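Local coordinates for protein lipopolysaccharide heptosyltransferase 2 (Escherichia coli, PDB 1PSW) that catalyses transfer of the second heptose of the lipopolysaccharide inner core from ADP-L-glycero-beta-D-manno-heptose to heptosyl-Kdo2-lipid A, at residues K167-T170 with C171-S175; K195-H199 with Y200-E204. One frame throughout, in Å; residues are numbered along the deposited sequence.

Interaction 1. Residues K167-T170 with C171-S175; sequences KSYT and CNQFS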
ATOM      1  N   LYS A 167     -16.885   4.448  -8.418  1.00 19.60           N
ATOM      2  CA  LYS A 167     -16.461   3.397  -9.329  1.00 19.62           C
ATOM      3  C   LYS A 167     -17.023   3.622 -10.725  1.00 19.63           C
ATOM      4  O   LYS A 167     -16.321   3.490 -11.725  1.00 19.02           O
ATOM      5  CB  LYS A 167     -16.924   2.025  -8.831  1.00 19.67           C
ATOM      6  CG  LYS A 167     -16.285   1.544  -7.536  1.00 22.23           C
ATOM      7  CD  LYS A 167     -16.913   0.210  -7.115  1.00 25.02           C
ATOM      8  CE  LYS A 167     -16.677  -0.103  -5.648  1.00 26.25           C
ATOM      9  NZ  LYS A 167     -17.440  -1.306  -5.215  1.00 25.72           N
ATOM     10  N   SER A 168     -18.305   3.964 -10.783  1.00 18.49           N
ATOM     11  CA  SER A 168     -18.989   4.196 -12.056  1.00 20.27           C
ATOM     12  C   SER A 168     -18.330   5.293 -12.902  1.00 19.01           C
ATOM     13  O   SER A 168     -17.976   5.063 -14.065  1.00 19.02           O
ATOM     14  CB  SER A 168     -20.456   4.540 -11.792  1.00 21.35           C
ATOM     15  OG  SER A 168     -21.193   4.522 -12.991  1.00 27.64           O
ATOM     16  N   TYR A 169     -18.170   6.480 -12.326  1.00 16.15           N
ATOM     17  CA  TYR A 169     -17.555   7.578 -13.053  1.00 15.40           C
ATOM     18  C   TYR A 169     -16.111   7.304 -13.454  1.00 15.69           C
ATOM     19  O   TYR A 169     -15.710   7.548 -14.591  1.00 15.59           O
ATOM     20  CB  TYR A 169     -17.570   8.876 -12.238  1.00 14.62           C
ATOM     21  CG  TYR A 169     -16.701   9.938 -12.881  1.00 17.61           C
ATOM     22  CD1 TYR A 169     -17.013  10.432 -14.152  1.00 17.38           C
ATOM     23  CD2 TYR A 169     -15.502  10.347 -12.293  1.00 16.22           C
ATOM     24  CE1 TYR A 169     -16.149  11.289 -14.822  1.00 16.18           C
ATOM     25  CE2 TYR A 169     -14.631  11.211 -12.958  1.00 15.59           C
ATOM     26  CZ  TYR A 169     -14.962  11.672 -14.226  1.00 17.29           C
ATOM     27  OH  TYR A 169     -14.109  12.499 -14.924  1.00 17.40           O
ATOM     28  N   THR A 170     -15.322   6.816 -12.508  1.00 14.46           N
ATOM     29  CA  THR A 170     -13.914   6.550 -12.757  1.00 14.59           C
ATOM     30  C   THR A 170     -13.717   5.511 -13.862  1.00 15.88           C
ATOM     31  O   THR A 170     -12.781   5.626 -14.647  1.00 15.79           O
ATOM     32  CB  THR A 170     -13.207   6.155 -11.437  1.00 13.64           C
ATOM     33  OG1 THR A 170     -13.407   7.193 -10.467  1.00 14.43           O
ATOM     34  CG2 THR A 170     -11.720   6.002 -11.652  1.00 14.75           C
ATOM     35  N   CYS A 171     -14.599   4.515 -13.938  1.00 16.02           N
ATOM     36  CA  CYS A 171     -14.478   3.536 -15.008  1.00 17.31           C
ATOM     37  C   CYS A 171     -14.682   4.236 -16.353  1.00 18.70           C
ATOM     38  O   CYS A 171     -13.994   3.924 -17.329  1.00 18.72           O
ATOM     39  CB  CYS A 171     -15.487   2.397 -14.840  1.00 16.79           C
ATOM     40  SG  CYS A 171     -14.920   1.156 -13.637  1.00 23.02           S
ATOM     41  N   ASN A 172     -15.625   5.175 -16.421  1.00 16.90           N
ATOM     42  CA  ASN A 172     -15.841   5.906 -17.673  1.00 16.99           C
ATOM     43  C   ASN A 172     -14.674   6.866 -17.938  1.00 17.71           C
ATOM     44  O   ASN A 172     -14.288   7.080 -19.084  1.00 18.61           O
ATOM     45  CB  ASN A 172     -17.156   6.707 -17.651  1.00 17.24           C
ATOM     46  CG  ASN A 172     -18.389   5.826 -17.753  1.00 19.14           C
ATOM     47  OD1 ASN A 172     -18.414   4.839 -18.500  1.00 18.92           O
ATOM     48  ND2 ASN A 172     -19.430   6.193 -17.018  1.00 18.03           N
ATOM     49  N   GLN A 173     -14.127   7.451 -16.879  1.00 16.17           N
ATOM     50  CA  GLN A 173     -13.006   8.378 -17.001  1.00 16.69           C
ATOM     51  C   GLN A 173     -11.812   7.696 -17.668  1.00 17.37           C
ATOM     52  O   GLN A 173     -10.997   8.342 -18.322  1.00 18.09           O
ATOM     53  CB  GLN A 173     -12.634   8.884 -15.607  1.00 16.13           C
ATOM     54  CG  GLN A 173     -11.393   9.744 -15.479  1.00 17.38           C
ATOM     55  CD  GLN A 173     -11.327  10.353 -14.092  1.00 15.24           C
ATOM     56  OE1 GLN A 173     -11.326   9.635 -13.086  1.00 15.68           O
ATOM     57  NE2 GLN A 173     -11.272  11.673 -14.026  1.00 13.52           N
ATOM     58  N   PHE A 174     -11.718   6.383 -17.508  1.00 17.19           N
ATOM     59  CA  PHE A 174     -10.621   5.650 -18.105  1.00 18.65           C
ATOM     60  C   PHE A 174     -11.041   4.765 -19.276  1.00 19.21           C
ATOM     61  O   PHE A 174     -10.362   3.806 -19.636  1.00 20.20           O
ATOM     62  CB  PHE A 174      -9.881   4.882 -17.008  1.00 17.06           C
ATOM     63  CG  PHE A 174      -9.006   5.767 -16.174  1.00 16.37           C
ATOM     64  CD1 PHE A 174      -7.746   6.136 -16.638  1.00 15.62           C
ATOM     65  CD2 PHE A 174      -9.477   6.328 -14.987  1.00 13.86           C
ATOM     66  CE1 PHE A 174      -6.970   7.054 -15.934  1.00 16.10           C
ATOM     67  CE2 PHE A 174      -8.709   7.247 -14.275  1.00 13.49           C
ATOM     68  CZ  PHE A 174      -7.458   7.612 -14.752  1.00 16.88           C
ATOM     69  N   SER A 175     -12.176   5.122 -19.873  1.00 19.10           N
ATOM     70  CA  SER A 175     -12.706   4.428 -21.038  1.00 21.73           C
ATOM     71  C   SER A 175     -12.865   2.927 -20.879  1.00 21.73           C
ATOM     72  O   SER A 175     -12.580   2.164 -21.805  1.00 20.05           O
ATOM     73  CB  SER A 175     -11.818   4.715 -22.248  1.00 21.89           C
ATOM     74  OG  SER A 175     -11.737   6.102 -22.491  1.00 25.79           O
TER
HETATM   75  O   HOH W   1     -12.276   9.755 -10.537  1.00 15.78           O

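Interaction 2. Residues K195-H199 with Y200-E204; sequences KRWPH and YHYAE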
ATOM      1  N   LYS A 195      11.219  -9.871  -7.775  1.00 21.43           N
ATOM      2  CA  LYS A 195       9.948 -10.153  -7.127  1.00 22.60           C
ATOM      3  C   LYS A 195       8.760 -10.107  -8.079  1.00 20.56           C
ATOM      4  O   LYS A 195       7.616 -10.241  -7.652  1.00 20.89           O
ATOM      5  CB  LYS A 195       9.739  -9.183  -5.963  1.00 25.71           C
ATOM      6  CG  LYS A 195      10.827  -9.313  -4.917  1.00 29.58           C
ATOM      7  CD  LYS A 195      10.555  -8.481  -3.687  1.00 35.42           C
ATOM      8  CE  LYS A 195      11.673  -8.660  -2.669  1.00 37.70           C
ATOM      9  NZ  LYS A 195      11.368  -7.962  -1.393  1.00 40.62           N
ATOM     10  N   ARG A 196       9.024  -9.945  -9.369  1.00 19.51           N
ATOM     11  CA  ARG A 196       7.936  -9.875 -10.331  1.00 19.02           C
ATOM     12  C   ARG A 196       7.600 -11.189 -11.018  1.00 19.99           C
ATOM     13  O   ARG A 196       8.482 -11.930 -11.451  1.00 19.81           O
ATOM     14  CB  ARG A 196       8.239  -8.839 -11.416  1.00 20.73           C
ATOM     15  CG  ARG A 196       8.187  -7.401 -10.946  1.00 26.18           C
ATOM     16  CD  ARG A 196       8.162  -6.449 -12.132  1.00 30.60           C
ATOM     17  NE  ARG A 196       9.455  -5.842 -12.390  1.00 35.49           N
ATOM     18  CZ  ARG A 196       9.770  -5.191 -13.506  1.00 38.98           C
ATOM     19  NH1 ARG A 196       8.881  -5.062 -14.485  1.00 36.73           N
ATOM     20  NH2 ARG A 196      10.984  -4.668 -13.641  1.00 39.94           N
ATOM     21  N   TRP A 197       6.311 -11.491 -11.096  1.00 17.57           N
ATOM     22  CA  TRP A 197       5.889 -12.688 -11.807  1.00 17.63           C
ATOM     23  C   TRP A 197       6.184 -12.270 -13.247  1.00 16.14           C
ATOM     24  O   TRP A 197       5.959 -11.116 -13.612  1.00 16.99           O
ATOM     25  CB  TRP A 197       4.401 -12.916 -11.612  1.00 15.50           C
ATOM     26  CG  TRP A 197       3.940 -14.281 -11.969  1.00 14.35           C
ATOM     27  CD1 TRP A 197       4.563 -15.460 -11.695  1.00 14.35           C
ATOM     28  CD2 TRP A 197       2.691 -14.617 -12.584  1.00 14.24           C
ATOM     29  NE1 TRP A 197       3.768 -16.522 -12.086  1.00 14.57           N
ATOM     30  CE2 TRP A 197       2.613 -16.028 -12.624  1.00 15.42           C
ATOM     31  CE3 TRP A 197       1.614 -13.858 -13.071  1.00 14.78           C
ATOM     32  CZ2 TRP A 197       1.517 -16.697 -13.169  1.00 14.76           C
ATOM     33  CZ3 TRP A 197       0.516 -14.529 -13.610  1.00 12.64           C
ATOM     34  CH2 TRP A 197       0.475 -15.935 -13.640  1.00 15.48           C
ATOM     35  N   PRO A 198       6.704 -13.185 -14.081  1.00 16.65           N
ATOM     36  CA  PRO A 198       7.032 -12.876 -15.483  1.00 15.23           C
ATOM     37  C   PRO A 198       5.931 -12.231 -16.325  1.00 16.08           C
ATOM     38  O   PRO A 198       4.763 -12.623 -16.262  1.00 15.93           O
ATOM     39  CB  PRO A 198       7.444 -14.230 -16.043  1.00 15.83           C
ATOM     40  CG  PRO A 198       8.074 -14.897 -14.861  1.00 16.95           C
ATOM     41  CD  PRO A 198       7.110 -14.560 -13.739  1.00 16.74           C
ATOM     42  N   HIS A 199       6.324 -11.245 -17.124  1.00 15.72           N
ATOM     43  CA  HIS A 199       5.392 -10.559 -18.003  1.00 17.20           C
ATOM     44  C   HIS A 199       4.628 -11.550 -18.885  1.00 18.31           C
ATOM     45  O   HIS A 199       3.440 -11.360 -19.157  1.00 17.93           O
ATOM     46  CB  HIS A 199       6.126  -9.546 -18.901  1.00 17.93           C
ATOM     47  CG  HIS A 199       7.175 -10.150 -19.786  1.00 19.09           C
ATOM     48  ND1 HIS A 199       8.447 -10.447 -19.344  1.00 20.22           N
ATOM     49  CD2 HIS A 199       7.136 -10.523 -21.089  1.00 18.94           C
ATOM     50  CE1 HIS A 199       9.145 -10.976 -20.333  1.00 20.50           C
ATOM     51  NE2 HIS A 199       8.372 -11.034 -21.404  1.00 20.59           N
ATOM     52  N   TYR A 200       5.292 -12.607 -19.344  1.00 18.79           N
ATOM     53  CA  TYR A 200       4.606 -13.574 -20.196  1.00 18.62           C
ATOM     54  C   TYR A 200       3.618 -14.435 -19.426  1.00 18.41           C
ATOM     55  O   TYR A 200       2.656 -14.943 -20.002  1.00 18.06           O
ATOM     56  CB  TYR A 200       5.615 -14.447 -20.948  1.00 17.88           C
ATOM     57  CG  TYR A 200       6.752 -14.970 -20.107  1.00 16.93           C
ATOM     58  CD1 TYR A 200       6.639 -16.168 -19.408  1.00 17.82           C
ATOM     59  CD2 TYR A 200       7.953 -14.273 -20.035  1.00 18.26           C
ATOM     60  CE1 TYR A 200       7.699 -16.664 -18.660  1.00 16.17           C
ATOM     61  CE2 TYR A 200       9.013 -14.749 -19.298  1.00 18.97           C
ATOM     62  CZ  TYR A 200       8.883 -15.946 -18.613  1.00 18.80           C
ATOM     63  OH  TYR A 200       9.948 -16.410 -17.893  1.00 19.34           O
ATOM     64  N   HIS A 201       3.849 -14.623 -18.129  1.00 17.82           N
ATOM     65  CA  HIS A 201       2.893 -15.392 -17.342  1.00 17.85           C
ATOM     66  C   HIS A 201       1.636 -14.535 -17.174  1.00 17.81           C
ATOM     67  O   HIS A 201       0.519 -15.047 -17.273  1.00 18.21           O
ATOM     68  CB  HIS A 201       3.462 -15.778 -15.975  1.00 18.53           C
ATOM     69  CG  HIS A 201       4.357 -16.983 -16.014  1.00 20.57           C
ATOM     70  ND1 HIS A 201       4.427 -17.820 -17.104  1.00 21.90           N
ATOM     71  CD2 HIS A 201       5.216 -17.483 -15.094  1.00 19.89           C
ATOM     72  CE1 HIS A 201       5.298 -18.788 -16.857  1.00 22.28           C
ATOM     73  NE2 HIS A 201       5.787 -18.607 -15.650  1.00 21.64           N
ATOM     74  N   TYR A 202       1.803 -13.236 -16.932  1.00 17.14           N
ATOM     75  CA  TYR A 202       0.637 -12.363 -16.799  1.00 17.79           C
ATOM     76  C   TYR A 202      -0.144 -12.359 -18.116  1.00 19.24           C
ATOM     77  O   TYR A 202      -1.374 -12.324 -18.109  1.00 19.57           O
ATOM     78  CB  TYR A 202       1.047 -10.921 -16.434  1.00 17.58           C
ATOM     79  CG  TYR A 202       1.184 -10.666 -14.938  1.00 16.98           C
ATOM     80  CD1 TYR A 202       0.057 -10.687 -14.098  1.00 17.65           C
ATOM     81  CD2 TYR A 202       2.432 -10.419 -14.358  1.00 16.59           C
ATOM     82  CE1 TYR A 202       0.173 -10.469 -12.714  1.00 14.20           C
ATOM     83  CE2 TYR A 202       2.559 -10.203 -12.978  1.00 13.25           C
ATOM     84  CZ  TYR A 202       1.434 -10.229 -12.167  1.00 14.54           C
ATOM     85  OH  TYR A 202       1.557 -10.029 -10.807  1.00 15.19           O
ATOM     86  N   ALA A 203       0.565 -12.407 -19.244  1.00 19.32           N
ATOM     87  CA  ALA A 203      -0.097 -12.406 -20.547  1.00 20.34           C
ATOM     88  C   ALA A 203      -0.931 -13.668 -20.747  1.00 20.83           C
ATOM     89  O   ALA A 203      -2.073 -13.601 -21.195  1.00 20.08           O
ATOM     90  CB  ALA A 203       0.937 -12.275 -21.661  1.00 19.64           C
ATOM     91  N   GLU A 204      -0.349 -14.818 -20.419  1.00 21.18           N
ATOM     92  CA  GLU A 204      -1.041 -16.094 -20.548  1.00 21.99           C
ATOM     93  C   GLU A 204      -2.283 -16.096 -19.653  1.00 22.06           C
ATOM     94  O   GLU A 204      -3.354 -16.558 -20.051  1.00 21.63           O
ATOM     95  CB  GLU A 204      -0.099 -17.238 -20.154  1.00 24.47           C
ATOM     96  CG  GLU A 204      -0.726 -18.627 -20.123  1.00 29.32           C
ATOM     97  CD  GLU A 204      -1.409 -18.997 -21.427  1.00 35.21           C
ATOM     98  OE1 GLU A 204      -0.781 -18.843 -22.498  1.00 37.15           O
ATOM     99  OE2 GLU A 204      -2.573 -19.452 -21.382  1.00 37.02           O
TER

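Interaction 1. Residues K167-T170 with C171-S175
The last turns of helix 164-173 and the Schellman motif that ends it bring Tyr-169 and Thr-170 against Gln-173 and Phe-174. Successive i to i+4 bonds define the helix: Gln-173 N reaches Tyr-169 O at 2.8 Å, in the carbonyl plane, whereas Phe-174 N to Thr-170 O is weak, its N-H...O angle only 133°, as the chain leaves helical geometry. Ser-175, with positive phi, is the C-prime residue; its N bonds to Asn-172 O, and Leu-176 N turns back to Cys-171 O.

On the outer side, Gln-173 CB lies over one face of the Tyr-169 ring, 4.3 Å from its centroid, in a CH-pi contact. The extended Gln-173 chain carries its amide obliquely across the CE2 and OH end of that ring, the two planes 60° apart. Because CG is anti to the backbone N (chi1 173°), the amide also reaches the Thr-170 side, where a single water donates to both Thr-170 OG1 and Gln-173 OE1. Thr-170 OG1 is further tied to Glu-166 O.

On the inner side, Thr-170 and Phe-174 pack on Leu-258 of helix 252-260, so the helix end meets its neighbour here. There the Phe-174 ring presents its edge to Thr-170 O, which lies in the ring plane 3.4 Å from CD2, while Thr-170 CG2 sits 4.0 Å from the same CD2.

Interaction 2. Residues K195-H199 with Y200-E204
His-201 CB sits almost centrally over the six-membered ring of Trp-197, 3.5 Å from the centroid, a close CH-pi contact. The same indole turns its edge to Tyr-202: CE3 stands over the centre of the phenol ring, and the planes, 85° apart, make a T-shaped pair. Trp-197 CB adds a 3.6 Å contact to Tyr-202 CE2. The indole reaches both residues because its CG is anti to the backbone N (chi1 -164°), which carries it back against the first helical turn.

Beside this cluster, Pro-198 CB lies over a face of the Tyr-200 ring, 3.4 Å from CZ. Tyr-200 in turn directs its CD2 edge at the face of the His-199 imidazole, a second edge-to-face pair. The backbone sets the spacing: Pro-198, the N-cap residue, offers its O to Tyr-202 N at 3.1 Å in a nearly straight bond (161°) and more weakly to His-201 N, while Ala-203 N bonds to His-199 O.

Further out, the polar ring atoms are held by other parts of the chain: Trp-197 NE1 by Ile-330 O, His-201 NE2 by Ile-328 O and His-199 ND1 by Tyr-323 OH. With only an alanine at Trp-197, His-201 CB would probably face a gap, the Tyr-202 face would lose its edge partner and Ile-330 O its donor from NE1.

The whole is a helix start with proline at the N-cap position and an aromatic cluster beside it, placed where the loop after strand 182-186 enters helix 199-211, the first beta-alpha connection of the C-terminal Rossmann-like domain of a GT-B glycosyltransferase.

From the N terminus, the chain first builds the six-stranded parallel sheet that begins with strand 2-6, and both contacts follow it. Interaction 1 comes first, at the end of helix 164-173, a short connection before strand 182-186 opens the second parallel sheet; interaction 2 follows that strand, at the start of helix 199-211. Each is a local contact within one unbroken run of chain, so neither closes a long loop, and the two lie in series without nesting or crossing. The nearest atoms of interaction 1 and interaction 2 are about 19 Å apart. Interaction 1 joins its helix to helix 252-260, whereas interaction 2 meets helices 225-232, 325-328 and 332-347, so they tie down different neighbours of the same domain.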